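Local coordinates for protein beta-glucosidase (Chaetomella raphigera, PDB 6JXG) that probably hydrolyses terminal, non-reducing beta-D-glucosyl residues with release of beta-D-glucose, as a secreted family 3 glycoside hydrolase of cellulose breakdown, at residues L20-T23 / D24-S27; N362-G365 / I366-S370; R570-F573 / G574-L577; Y182-P185 / F186-I190. One frame throughout, in Å; residues are numbered along the deposited sequence.

In the fold
All four contacts are local and follow one another along the chain, none nesting in or crossing another. Interaction 1 opens helix 22-29 near the N terminus, on the rim of the molecule. Interaction 4 comes next, in helix 184-191 of the N-terminal, TIM-barrel-related part, its centre about 32 Å from that of interaction 1. Past strand 351-355 of the C-terminal domain, interaction 2 folds a surface loop into two turns on the far side of the chain's centre from interaction 4. Interaction 3 closes a turn before strand 582-591 that reaches Ser700 and Ser701 of the fibronectin type III-like range, as interaction 4 reaches Arg671; nearest atoms of the two lie about 11 Å apart.

Interaction 1. Residues L20-T23 / D24-S27; sequences LSNT and DKAS
Ser21 and Asp24 form a capping box at the start of helix 22-29. Ser21 is the N-cap residue, and its OG sits between its own backbone N and carbonyl carbon (chi1 71°), where it accepts from Asp24 N at 2.8 Å. The return bond runs from Ser21 N to Asp24 OD2, also 2.8 Å, and meets the oxygen from above the carboxylate plane, 40° out of it. Asp24 can reach back because its CG lies beside the backbone N (chi1 -62°), which brings the carboxylate back to Ser21 N. Asp24 N in the first turn and the N-H of the N-cap residue itself each gain a side-chain acceptor, and a carboxylate at the N-terminal end would also be expected to suit the helix dipole.

Beyond the box, Lys25 runs extended past CG across the side of Leu20, with Leu20 CB 3.8 Å from Lys25 CE. On its other flank Lys25 CD passes 3.6 Å from Asn22 OD1. One water accepts from Lys25 NZ at 2.8 Å, and a second links NZ to Asn22 OD1. Farther along, Ser27 OG turns back to donate to Asp24 O at 2.7 Å, while routine helical bonds join Lys25, Ala26 and Ser27 to the carbonyls of Ser21, Asn22 and Thr23.

The ammonium group forms a salt bridge with Asp282, and Asn22 OD1 accepts from Gln278, so this turn is fastened to helix 278-294. Leu20 and Lys25 both pack on Val285 of that helix, whereas Asn22, Thr23 and Ala26 lie against Leu268 of helix 265-272.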
ATOM      1  N   LEU A  20     -28.836 -11.816 -22.581  1.00 17.28           N
ATOM      2  CA  LEU A  20     -27.659 -12.664 -22.790  1.00 17.10           C
ATOM      3  C   LEU A  20     -27.951 -14.120 -22.878  1.00 17.25           C
ATOM      4  O   LEU A  20     -28.788 -14.635 -22.159  1.00 17.19           O
ATOM      5  CB  LEU A  20     -26.667 -12.453 -21.640  1.00 17.96           C
ATOM      6  CG  LEU A  20     -26.102 -11.075 -21.462  1.00 17.06           C
ATOM      7  CD1 LEU A  20     -25.060 -11.044 -20.370  1.00 17.00           C
ATOM      8  CD2 LEU A  20     -25.506 -10.560 -22.786  1.00 17.67           C
ATOM      9  N   SER A  21     -27.233 -14.821 -23.750  1.00 16.24           N
ATOM     10  CA  SER A  21     -27.265 -16.275 -23.716  1.00 15.47           C
ATOM     11  C   SER A  21     -26.358 -16.809 -22.630  1.00 17.28           C
ATOM     12  O   SER A  21     -25.569 -16.087 -22.082  1.00 14.97           O
ATOM     13  CB  SER A  21     -26.794 -16.806 -25.027  1.00 16.05           C
ATOM     14  OG  SER A  21     -25.390 -16.571 -25.126  1.00 15.52           O
ATOM     15  N   ASN A  22     -26.428 -18.113 -22.375  1.00 17.41           N
ATOM     16  CA  ASN A  22     -25.508 -18.711 -21.416  1.00 18.07           C
ATOM     17  C   ASN A  22     -24.091 -18.714 -21.924  1.00 17.14           C
ATOM     18  O   ASN A  22     -23.174 -18.501 -21.154  1.00 15.23           O
ATOM     19  CB  ASN A  22     -25.924 -20.128 -21.039  1.00 19.45           C
ATOM     20  CG  ASN A  22     -26.590 -20.182 -19.699  1.00 20.79           C
ATOM     21  OD1 ASN A  22     -26.993 -19.158 -19.120  1.00 22.62           O
ATOM     22  ND2 ASN A  22     -26.710 -21.366 -19.196  1.00 18.29           N
ATOM     23  N   THR A  23     -23.891 -18.872 -23.227  1.00 16.45           N
ATOM     24  CA  THR A  23     -22.544 -18.728 -23.742  1.00 15.95           C
ATOM     25  C   THR A  23     -22.047 -17.280 -23.607  1.00 17.14           C
ATOM     26  O   THR A  23     -20.851 -17.066 -23.325  1.00 15.26           O
ATOM     27  CB  THR A  23     -22.358 -19.306 -25.172  1.00 18.02           C
ATOM     28  OG1 THR A  23     -23.067 -18.498 -26.079  1.00 22.87           O
ATOM     29  CG2 THR A  23     -22.897 -20.712 -25.317  1.00 17.26           C
ATOM     30  N   ASP A  24     -22.911 -16.278 -23.802  1.00 15.78           N
ATOM     31  CA  ASP A  24     -22.495 -14.864 -23.519  1.00 16.75           C
ATOM     32  C   ASP A  24     -22.040 -14.706 -22.048  1.00 15.11           C
ATOM     33  O   ASP A  24     -20.986 -14.134 -21.751  1.00 15.10           O
ATOM     34  CB  ASP A  24     -23.593 -13.856 -23.732  1.00 17.48           C
ATOM     35  CG  ASP A  24     -24.131 -13.783 -25.183  1.00 22.16           C
ATOM     36  OD1 ASP A  24     -23.372 -14.014 -26.122  1.00 23.13           O
ATOM     37  OD2 ASP A  24     -25.351 -13.515 -25.326  1.00 21.56           O
ATOM     38  N   LYS A  25     -22.865 -15.237 -21.151  1.00 13.93           N
ATOM     39  CA  LYS A  25     -22.620 -15.177 -19.678  1.00 14.13           C
ATOM     40  C   LYS A  25     -21.310 -15.843 -19.323  1.00 13.08           C
ATOM     41  O   LYS A  25     -20.495 -15.266 -18.620  1.00 14.60           O
ATOM     42  CB  LYS A  25     -23.778 -15.816 -18.922  1.00 13.61           C
ATOM     43  CG  LYS A  25     -25.049 -14.987 -19.066  1.00 15.41           C
ATOM     44  CD  LYS A  25     -26.248 -15.663 -18.418  1.00 15.34           C
ATOM     45  CE  LYS A  25     -27.481 -14.903 -18.806  1.00 15.80           C
ATOM     46  NZ  LYS A  25     -28.581 -15.456 -18.060  1.00 15.53           N
ATOM     47  N   ALA A  26     -21.090 -17.032 -19.856  1.00 12.17           N
ATOM     48  CA  ALA A  26     -19.827 -17.732 -19.621  1.00 13.17           C
ATOM     49  C   ALA A  26     -18.624 -16.936 -20.096  1.00 12.00           C
ATOM     50  O   ALA A  26     -17.587 -16.926 -19.457  1.00 13.24           O
ATOM     51  CB  ALA A  26     -19.857 -19.142 -20.223  1.00 13.02           C
ATOM     52  N   SER A  27     -18.749 -16.211 -21.180  1.00 13.25           N
ATOM     53  CA  SER A  27     -17.591 -15.508 -21.747  1.00 13.30           C
ATOM     54  C   SER A  27     -17.280 -14.247 -20.923  1.00 13.18           C
ATOM     55  O   SER A  27     -16.142 -13.785 -20.986  1.00 14.07           O
ATOM     56  CB  SER A  27     -17.807 -15.158 -23.249  1.00 14.47           C
ATOM     57  OG  SER A  27     -18.803 -14.129 -23.376  1.00 15.81           O
TER
HETATM   58  O   HOH W   1     -30.538 -13.918 -19.399  1.00 26.08           O
HETATM   59  O   HOH W   2     -29.172 -18.026 -19.626  1.00 29.55           O

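Interaction 2. Residues N362-G365 / I366-S370; sequences NPAG and INSCS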
ATOM      1  N   ASN A 362      20.757   2.503 -12.883  1.00 15.49           N
ATOM      2  CA  ASN A 362      21.311   1.224 -13.284  1.00 15.78           C
ATOM      3  C   ASN A 362      22.028   1.428 -14.597  1.00 16.72           C
ATOM      4  O   ASN A 362      21.395   1.882 -15.535  1.00 15.68           O
ATOM      5  CB  ASN A 362      20.217   0.191 -13.430  1.00 16.09           C
ATOM      6  CG  ASN A 362      20.767  -1.187 -13.824  1.00 17.17           C
ATOM      7  OD1 ASN A 362      21.925  -1.318 -14.304  1.00 17.74           O
ATOM      8  ND2 ASN A 362      19.992  -2.211 -13.577  1.00 16.15           N
ATOM      9  N   PRO A 363      23.353   1.182 -14.637  1.00 20.23           N
ATOM     10  CA  PRO A 363      24.135   1.425 -15.866  1.00 20.52           C
ATOM     11  C   PRO A 363      23.654   0.582 -17.045  1.00 20.13           C
ATOM     12  O   PRO A 363      23.823   0.995 -18.142  1.00 20.67           O
ATOM     13  CB  PRO A 363      25.570   1.001 -15.473  1.00 21.94           C
ATOM     14  CG  PRO A 363      25.630   1.120 -13.995  1.00 22.15           C
ATOM     15  CD  PRO A 363      24.224   0.915 -13.466  1.00 20.76           C
ATOM     16  N   ALA A 364      23.058  -0.574 -16.815  1.00 20.87           N
ATOM     17  CA  ALA A 364      22.533  -1.404 -17.918  1.00 18.79           C
ATOM     18  C   ALA A 364      21.186  -0.881 -18.447  1.00 20.46           C
ATOM     19  O   ALA A 364      20.682  -1.371 -19.422  1.00 18.35           O
ATOM     20  CB  ALA A 364      22.384  -2.841 -17.432  1.00 18.57           C
ATOM     21  N   GLY A 365      20.561   0.058 -17.747  1.00 17.78           N
ATOM     22  CA  GLY A 365      19.253   0.572 -18.127  1.00 17.77           C
ATOM     23  C   GLY A 365      18.209   0.429 -16.997  1.00 16.81           C
ATOM     24  O   GLY A 365      18.180  -0.612 -16.297  1.00 16.58           O
ATOM     25  N   ILE A 366      17.390   1.478 -16.817  1.00 15.70           N
ATOM     26  CA  ILE A 366      16.519   1.555 -15.642  1.00 15.70           C
ATOM     27  C   ILE A 366      15.422   0.489 -15.735  1.00 16.26           C
ATOM     28  O   ILE A 366      14.901   0.082 -14.699  1.00 14.20           O
ATOM     29  CB  ILE A 366      15.922   2.976 -15.387  1.00 15.56           C
ATOM     30  CG1 ILE A 366      15.115   3.426 -16.616  1.00 14.35           C
ATOM     31  CG2 ILE A 366      17.046   3.956 -15.021  1.00 16.58           C
ATOM     32  CD1 ILE A 366      14.588   4.830 -16.615  1.00 14.27           C
ATOM     33  N   ASN A 367      15.095   0.062 -16.983  1.00 15.51           N
ATOM     34  CA  ASN A 367      14.115  -1.012 -17.217  1.00 14.97           C
ATOM     35  C   ASN A 367      14.736  -2.309 -17.733  1.00 17.22           C
ATOM     36  O   ASN A 367      14.017  -3.127 -18.290  1.00 14.24           O
ATOM     37  CB  ASN A 367      13.047  -0.535 -18.198  1.00 15.25           C
ATOM     38  CG  ASN A 367      12.272   0.639 -17.675  1.00 15.89           C
ATOM     39  OD1 ASN A 367      11.860   0.668 -16.505  1.00 16.44           O
ATOM     40  ND2 ASN A 367      12.056   1.650 -18.550  1.00 17.46           N
ATOM     41  N   SER A 368      16.045  -2.494 -17.482  1.00 16.29           N
ATOM     42  CA  SER A 368      16.742  -3.630 -17.977  1.00 17.55           C
ATOM     43  C   SER A 368      16.521  -4.904 -17.243  1.00 18.51           C
ATOM     44  O   SER A 368      16.910  -5.927 -17.746  1.00 19.88           O
ATOM     45  CB  SER A 368      18.270  -3.361 -18.048  1.00 17.43           C
ATOM     46  OG  SER A 368      18.870  -3.156 -16.768  1.00 13.92           O
ATOM     47  N   CYS A 369      15.895  -4.915 -16.064  1.00 18.17           N
ATOM     48  CA  CYS A 369      15.637  -6.203 -15.383  1.00 16.00           C
ATOM     49  C   CYS A 369      14.178  -6.436 -15.486  1.00 15.62           C
ATOM     50  O   CYS A 369      13.401  -5.577 -15.088  1.00 14.90           O
ATOM     51  CB  CYS A 369      16.071  -6.168 -13.870  1.00 19.59           C
ATOM     52  SG  CYS A 369      17.808  -5.622 -13.587  1.00 26.76           S
ATOM     53  N   SER A 370      13.790  -7.627 -15.932  1.00 15.38           N
ATOM     54  CA  SER A 370      12.409  -7.985 -16.141  1.00 16.03           C
ATOM     55  C   SER A 370      11.626  -7.821 -14.827  1.00 13.79           C
ATOM     56  O   SER A 370      12.064  -8.285 -13.753  1.00 11.58           O
ATOM     57  CB  SER A 370      12.360  -9.434 -16.611  1.00 17.63           C
ATOM     58  OG  SER A 370      11.038  -9.858 -16.750  1.00 21.76           O
TER
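Ser368 reaches back to the carbonyl of Gly365 with two donors. Its hydroxyl gives the shorter bond, Ser368 OG to Gly365 O at 2.7 Å, approaching somewhat tilted from the carbonyl plane. The backbone bond from Ser368 N to the same Gly365 O is 3.1 Å long and comes from well above that plane, 71° out of it. The hydroxyl can join in because OG lies between the backbone N and carbonyl carbon of Ser368 (chi1 65°), which brings it to the Gly365 carbonyl. There it also passes 3.6 Å from Ala364 CB and 3.5 Å from Asn362 ND2.

The next shell sets the position of Gly365. Asn362 OD1 accepts from Ala364 N at 2.9 Å, and Asn362 O accepts from Gly365 N. Gly365 itself has phi 124°, a backbone conformation in which a beta carbon would press on the preceding carbonyl oxygen. Farther out, Asn367 OD1 accepts from Phe390 N, and Cys369 is joined to Cys374 by a disulfide that closes a short ring just beyond the second turn.

Two successive type I beta turns, Asn362 to Gly365 and Gly365 to Ser368, share the glycine between them, and the first carries an Asx turn within it: a compact surface loop of the C-terminal domain.

Interaction 3. Residues R570-F573 / G574-L577; sequences RFEF and GYGL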
ATOM      1  N   ARG A 570      13.725   0.880  18.031  1.00 14.11           N
ATOM      2  CA  ARG A 570      14.706   1.917  17.783  1.00 13.29           C
ATOM      3  C   ARG A 570      14.006   3.164  17.292  1.00 14.33           C
ATOM      4  O   ARG A 570      14.196   4.238  17.851  1.00 15.86           O
ATOM      5  CB  ARG A 570      15.756   1.443  16.835  1.00 14.13           C
ATOM      6  CG  ARG A 570      16.683   2.531  16.348  1.00 14.79           C
ATOM      7  CD  ARG A 570      17.386   3.236  17.547  1.00 16.42           C
ATOM      8  NE  ARG A 570      18.272   2.314  18.223  1.00 18.10           N
ATOM      9  CZ  ARG A 570      18.685   2.433  19.485  1.00 21.24           C
ATOM     10  NH1 ARG A 570      18.305   3.441  20.247  1.00 23.22           N
ATOM     11  NH2 ARG A 570      19.484   1.522  19.999  1.00 22.41           N
ATOM     12  N   PHE A 571      13.187   3.032  16.248  1.00 12.52           N
ATOM     13  CA  PHE A 571      12.327   4.119  15.791  1.00 12.19           C
ATOM     14  C   PHE A 571      10.910   3.531  15.704  1.00 13.22           C
ATOM     15  O   PHE A 571      10.703   2.509  15.021  1.00 13.02           O
ATOM     16  CB  PHE A 571      12.791   4.621  14.448  1.00 12.45           C
ATOM     17  CG  PHE A 571      14.233   5.096  14.447  1.00 12.12           C
ATOM     18  CD1 PHE A 571      14.589   6.186  15.212  1.00 12.52           C
ATOM     19  CD2 PHE A 571      15.177   4.471  13.653  1.00 11.26           C
ATOM     20  CE1 PHE A 571      15.936   6.658  15.214  1.00 12.53           C
ATOM     21  CE2 PHE A 571      16.487   4.943  13.634  1.00 11.79           C
ATOM     22  CZ  PHE A 571      16.856   6.024  14.434  1.00 11.61           C
ATOM     23  N   GLU A 572       9.985   4.134  16.459  1.00 12.18           N
ATOM     24  CA  GLU A 572       8.640   3.657  16.545  1.00 12.28           C
ATOM     25  C   GLU A 572       7.779   3.986  15.322  1.00 11.75           C
ATOM     26  O   GLU A 572       8.045   4.942  14.547  1.00 11.18           O
ATOM     27  CB  GLU A 572       7.991   4.207  17.824  1.00 13.29           C
ATOM     28  CG  GLU A 572       7.732   5.708  17.792  1.00 12.89           C
ATOM     29  CD  GLU A 572       8.871   6.613  18.293  1.00 14.62           C
ATOM     30  OE1 GLU A 572      10.026   6.157  18.416  1.00 15.06           O
ATOM     31  OE2 GLU A 572       8.573   7.798  18.513  1.00 14.13           O
ATOM     32  N   PHE A 573       6.712   3.220  15.173  1.00 11.54           N
ATOM     33  CA  PHE A 573       5.639   3.563  14.238  1.00 11.30           C
ATOM     34  C   PHE A 573       5.221   5.013  14.468  1.00 11.41           C
ATOM     35  O   PHE A 573       5.006   5.406  15.594  1.00 11.77           O
ATOM     36  CB  PHE A 573       4.478   2.609  14.441  1.00 10.63           C
ATOM     37  CG  PHE A 573       3.239   2.898  13.599  1.00 11.23           C
ATOM     38  CD1 PHE A 573       3.077   2.352  12.299  1.00 11.98           C
ATOM     39  CD2 PHE A 573       2.255   3.750  14.080  1.00 11.72           C
ATOM     40  CE1 PHE A 573       1.953   2.631  11.525  1.00 13.51           C
ATOM     41  CE2 PHE A 573       1.109   3.996  13.313  1.00 12.21           C
ATOM     42  CZ  PHE A 573       0.952   3.430  12.037  1.00 12.53           C
ATOM     43  N   GLY A 574       5.127   5.766  13.375  1.00 11.52           N
ATOM     44  CA  GLY A 574       4.684   7.156  13.408  1.00 12.69           C
ATOM     45  C   GLY A 574       5.755   8.163  13.713  1.00 11.59           C
ATOM     46  O   GLY A 574       5.505   9.365  13.758  1.00 10.29           O
ATOM     47  N   TYR A 575       6.980   7.672  13.889  1.00 12.35           N
ATOM     48  CA  TYR A 575       8.132   8.577  14.080  1.00 12.64           C
ATOM     49  C   TYR A 575       8.698   9.236  12.819  1.00 12.98           C
ATOM     50  O   TYR A 575       8.892   8.629  11.727  1.00 12.22           O
ATOM     51  CB  TYR A 575       9.246   7.792  14.807  1.00 13.68           C
ATOM     52  CG  TYR A 575      10.555   8.510  14.945  1.00 15.78           C
ATOM     53  CD1 TYR A 575      11.550   8.311  14.025  1.00 15.01           C
ATOM     54  CD2 TYR A 575      10.830   9.297  16.067  1.00 17.75           C
ATOM     55  CE1 TYR A 575      12.762   8.916  14.171  1.00 16.05           C
ATOM     56  CE2 TYR A 575      12.073   9.888  16.219  1.00 18.34           C
ATOM     57  CZ  TYR A 575      13.023   9.685  15.256  1.00 16.62           C
ATOM     58  OH  TYR A 575      14.252  10.263  15.320  1.00 18.96           O
ATOM     59  N   GLY A 576       9.065  10.495  12.967  1.00 12.89           N
ATOM     60  CA  GLY A 576       9.809  11.176  11.925  1.00 12.36           C
ATOM     61  C   GLY A 576      10.277  12.517  12.456  1.00 12.99           C
ATOM     62  O   GLY A 576       9.531  13.133  13.204  1.00 12.99           O
ATOM     63  N   LEU A 577      11.501  12.916  12.110  1.00 11.36           N
ATOM     64  CA  LEU A 577      12.003  14.206  12.443  1.00 14.29           C
ATOM     65  C   LEU A 577      11.629  15.254  11.386  1.00 14.91           C
ATOM     66  O   LEU A 577      11.116  14.921  10.323  1.00 15.07           O
ATOM     67  CB  LEU A 577      13.537  14.185  12.615  1.00 15.10           C
ATOM     68  CG  LEU A 577      14.012  13.301  13.728  1.00 16.27           C
ATOM     69  CD1 LEU A 577      15.544  13.431  13.723  1.00 17.36           C
ATOM     70  CD2 LEU A 577      13.534  13.582  15.161  1.00 18.44           C
TER
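The rings of Phe571 and Tyr575 lie nearly parallel, with planes 19° apart, but are slid so far past each other that they barely overlap, their centroids 5.2 Å apart. Contact is made near their rims, where Phe571 CD1 comes within 3.4 Å of Tyr575 CE1. One face of the Phe571 ring is covered by Arg570 CG, 3.6 Å above the plane and toward the rim.

Glu572 approaches Tyr575 from another direction. Bent at chi2 (-89°), its side chain crosses that of Tyr575 at about a right angle, with the carboxylate plane tilted 53° to the ring and Glu572 OE2 3.7 Å from Tyr575 CD2. That oxygen is hydrogen-bonded to Ser700. The backbone makes a type II beta turn from Glu572 to Tyr575, closed by Tyr575 N to Glu572 O at 3.0 Å, with Gly574 taking the positive phi of its third position.

Arg570 and Phe571 both face Ile533 in a classic beta bulge. Tyr575 OH binds Leu337 O of strand 335-339, against which Phe571 also packs, and Phe573 stacks on Tyr559 of helix 559-564. The buried turn thus touches strand 335-339, helix 490-493 and the loop holding Ser700 and Ser701.

Interaction 4. Residues Y182-P185 / F186-I190; sequences YLWP and FADAI
Trp184, with CG anti to the backbone N (chi1 178°), and Asp188, with CG beside its backbone N (chi1 -85°), extend from the same side of helix 184-191, one turn apart. Their ends do not touch directly: Trp184 NE1 and Asp188 OD2 are 4.2 Å apart and are joined by a water that accepts from the indole at 2.9 Å and donates to the carboxylate. This is a buried turn of a helix in the N-terminal, TIM-barrel-related domain, packed against strand 151-157 and helices 131-147 and 214-222.

The backbone follows the helical pattern, with Ala187, Asp188 and Ala189 donating to Leu183, Trp184 and Pro185; the Asp188 N to Trp184 O bond is 3.0 Å. On another side of the helix, the edge of the Phe186 ring turns to Tyr182 O, which lies near the ring plane 3.7 Å from Phe186 CD2. Leu183 CD1 reaches Phe186 CB more loosely, at 4.3 Å. Both Leu183 and Phe186 pack on strand 151-157, where Phe186 meets Phe157 edge-to-face.

Toward the fibronectin type III-like range, Asp188 OD1 forms a salt bridge with Arg671, at the end of strand 663-671, and the indole a cation-pi contact with Lys673 just after it. A second water lies over one face of the indole, toward the rim of the ring, donating to Trp184 O and, at 2.7 Å, to Asp188 OD1.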
ATOM      1  N   TYR A 182      -6.829  -7.666   9.668  1.00 12.73           N
ATOM      2  CA  TYR A 182      -6.662  -7.962   8.248  1.00 12.38           C
ATOM      3  C   TYR A 182      -7.866  -7.562   7.363  1.00 11.55           C
ATOM      4  O   TYR A 182      -7.707  -7.061   6.277  1.00 10.56           O
ATOM      5  CB  TYR A 182      -6.267  -9.476   8.041  1.00 12.44           C
ATOM      6  CG  TYR A 182      -4.987  -9.783   8.776  1.00 11.55           C
ATOM      7  CD1 TYR A 182      -3.787  -9.334   8.277  1.00 11.17           C
ATOM      8  CD2 TYR A 182      -5.016 -10.300  10.092  1.00 11.31           C
ATOM      9  CE1 TYR A 182      -2.593  -9.546   8.978  1.00 11.59           C
ATOM     10  CE2 TYR A 182      -3.845 -10.454  10.809  1.00 11.62           C
ATOM     11  CZ  TYR A 182      -2.618 -10.085  10.259  1.00 11.93           C
ATOM     12  OH  TYR A 182      -1.382 -10.197  10.961  1.00 11.16           O
ATOM     13  N   LEU A 183      -9.058  -7.778   7.841  1.00  9.97           N
ATOM     14  CA  LEU A 183     -10.286  -7.340   7.126  1.00 11.00           C
ATOM     15  C   LEU A 183     -10.515  -5.831   7.047  1.00 11.18           C
ATOM     16  O   LEU A 183     -11.109  -5.313   6.077  1.00 10.75           O
ATOM     17  CB  LEU A 183     -11.509  -8.039   7.746  1.00 10.26           C
ATOM     18  CG  LEU A 183     -12.802  -7.907   6.916  1.00 11.16           C
ATOM     19  CD1 LEU A 183     -12.633  -8.628   5.596  1.00 10.91           C
ATOM     20  CD2 LEU A 183     -13.985  -8.437   7.741  1.00 11.91           C
ATOM     21  N   TRP A 184     -10.026  -5.126   8.065  1.00 11.35           N
ATOM     22  CA  TRP A 184     -10.374  -3.752   8.264  1.00 11.45           C
ATOM     23  C   TRP A 184     -10.133  -2.847   6.991  1.00 11.80           C
ATOM     24  O   TRP A 184     -11.017  -2.136   6.522  1.00 13.39           O
ATOM     25  CB  TRP A 184      -9.675  -3.276   9.484  1.00 11.53           C
ATOM     26  CG  TRP A 184      -9.889  -1.839   9.822  1.00 12.46           C
ATOM     27  CD1 TRP A 184      -9.511  -0.733   9.120  1.00 12.97           C
ATOM     28  CD2 TRP A 184     -10.534  -1.342  11.032  1.00 13.79           C
ATOM     29  NE1 TRP A 184      -9.889   0.418   9.799  1.00 14.22           N
ATOM     30  CE2 TRP A 184     -10.546   0.062  10.957  1.00 14.36           C
ATOM     31  CE3 TRP A 184     -11.062  -1.968  12.157  1.00 14.18           C
ATOM     32  CZ2 TRP A 184     -11.063   0.860  11.971  1.00 17.05           C
ATOM     33  CZ3 TRP A 184     -11.630  -1.173  13.180  1.00 15.43           C
ATOM     34  CH2 TRP A 184     -11.589   0.223  13.093  1.00 15.58           C
ATOM     35  N   PRO A 185      -8.967  -2.986   6.342  1.00 12.96           N
ATOM     36  CA  PRO A 185      -8.814  -2.185   5.116  1.00 11.98           C
ATOM     37  C   PRO A 185      -9.684  -2.631   3.980  1.00 11.84           C
ATOM     38  O   PRO A 185     -10.042  -1.791   3.149  1.00 12.46           O
ATOM     39  CB  PRO A 185      -7.377  -2.351   4.722  1.00 13.89           C
ATOM     40  CG  PRO A 185      -6.780  -3.266   5.723  1.00 15.30           C
ATOM     41  CD  PRO A 185      -7.730  -3.612   6.803  1.00 12.91           C
ATOM     42  N   PHE A 186     -10.025  -3.921   3.912  1.00 12.03           N
ATOM     43  CA  PHE A 186     -10.983  -4.336   2.898  1.00 11.94           C
ATOM     44  C   PHE A 186     -12.369  -3.779   3.164  1.00 12.07           C
ATOM     45  O   PHE A 186     -13.090  -3.356   2.237  1.00 12.80           O
ATOM     46  CB  PHE A 186     -11.039  -5.851   2.743  1.00 12.43           C
ATOM     47  CG  PHE A 186      -9.873  -6.416   2.001  1.00 12.18           C
ATOM     48  CD1 PHE A 186      -9.846  -6.406   0.612  1.00 11.80           C
ATOM     49  CD2 PHE A 186      -8.786  -6.940   2.700  1.00 12.22           C
ATOM     50  CE1 PHE A 186      -8.804  -6.942  -0.096  1.00 11.98           C
ATOM     51  CE2 PHE A 186      -7.730  -7.496   1.996  1.00 11.96           C
ATOM     52  CZ  PHE A 186      -7.753  -7.534   0.567  1.00 12.73           C
ATOM     53  N   ALA A 187     -12.740  -3.684   4.432  1.00 10.98           N
ATOM     54  CA  ALA A 187     -14.050  -3.066   4.768  1.00 12.01           C
ATOM     55  C   ALA A 187     -14.081  -1.601   4.371  1.00 11.80           C
ATOM     56  O   ALA A 187     -15.078  -1.135   3.751  1.00 12.36           O
ATOM     57  CB  ALA A 187     -14.366  -3.259   6.262  1.00 12.88           C
ATOM     58  N   ASP A 188     -12.996  -0.861   4.652  1.00 11.86           N
ATOM     59  CA  ASP A 188     -12.885   0.562   4.180  1.00 11.52           C
ATOM     60  C   ASP A 188     -12.998   0.645   2.643  1.00 10.72           C
ATOM     61  O   ASP A 188     -13.675   1.496   2.067  1.00 10.74           O
ATOM     62  CB  ASP A 188     -11.582   1.242   4.630  1.00 12.16           C
ATOM     63  CG  ASP A 188     -11.658   1.843   6.054  1.00 13.21           C
ATOM     64  OD1 ASP A 188     -12.648   1.581   6.828  1.00 14.39           O
ATOM     65  OD2 ASP A 188     -10.771   2.634   6.339  1.00 13.55           O
ATOM     66  N   ALA A 189     -12.355  -0.284   1.980  1.00 11.53           N
ATOM     67  CA  ALA A 189     -12.386  -0.338   0.531  1.00 11.23           C
ATOM     68  C   ALA A 189     -13.785  -0.561  -0.015  1.00 12.42           C
ATOM     69  O   ALA A 189     -14.218   0.107  -0.915  1.00 12.93           O
ATOM     70  CB  ALA A 189     -11.438  -1.382   0.043  1.00 11.87           C
ATOM     71  N   ILE A 190     -14.478  -1.529   0.515  1.00 12.25           N
ATOM     72  CA  ILE A 190     -15.872  -1.748   0.183  1.00 11.79           C
ATOM     73  C   ILE A 190     -16.792  -0.546   0.458  1.00 12.37           C
ATOM     74  O   ILE A 190     -17.613  -0.181  -0.420  1.00 13.21           O
ATOM     75  CB  ILE A 190     -16.366  -3.018   0.885  1.00 12.04           C
ATOM     76  CG1 ILE A 190     -15.586  -4.228   0.325  1.00 11.71           C
ATOM     77  CG2 ILE A 190     -17.847  -3.186   0.700  1.00 11.29           C
ATOM     78  CD1 ILE A 190     -15.683  -5.561   1.080  1.00 12.23           C
TER
HETATM   79  O   HOH W   3      -9.594   3.076   8.586  1.00 11.72           O
HETATM   80  O   HOH W   4     -12.905  -0.627   8.314  1.00 18.81           O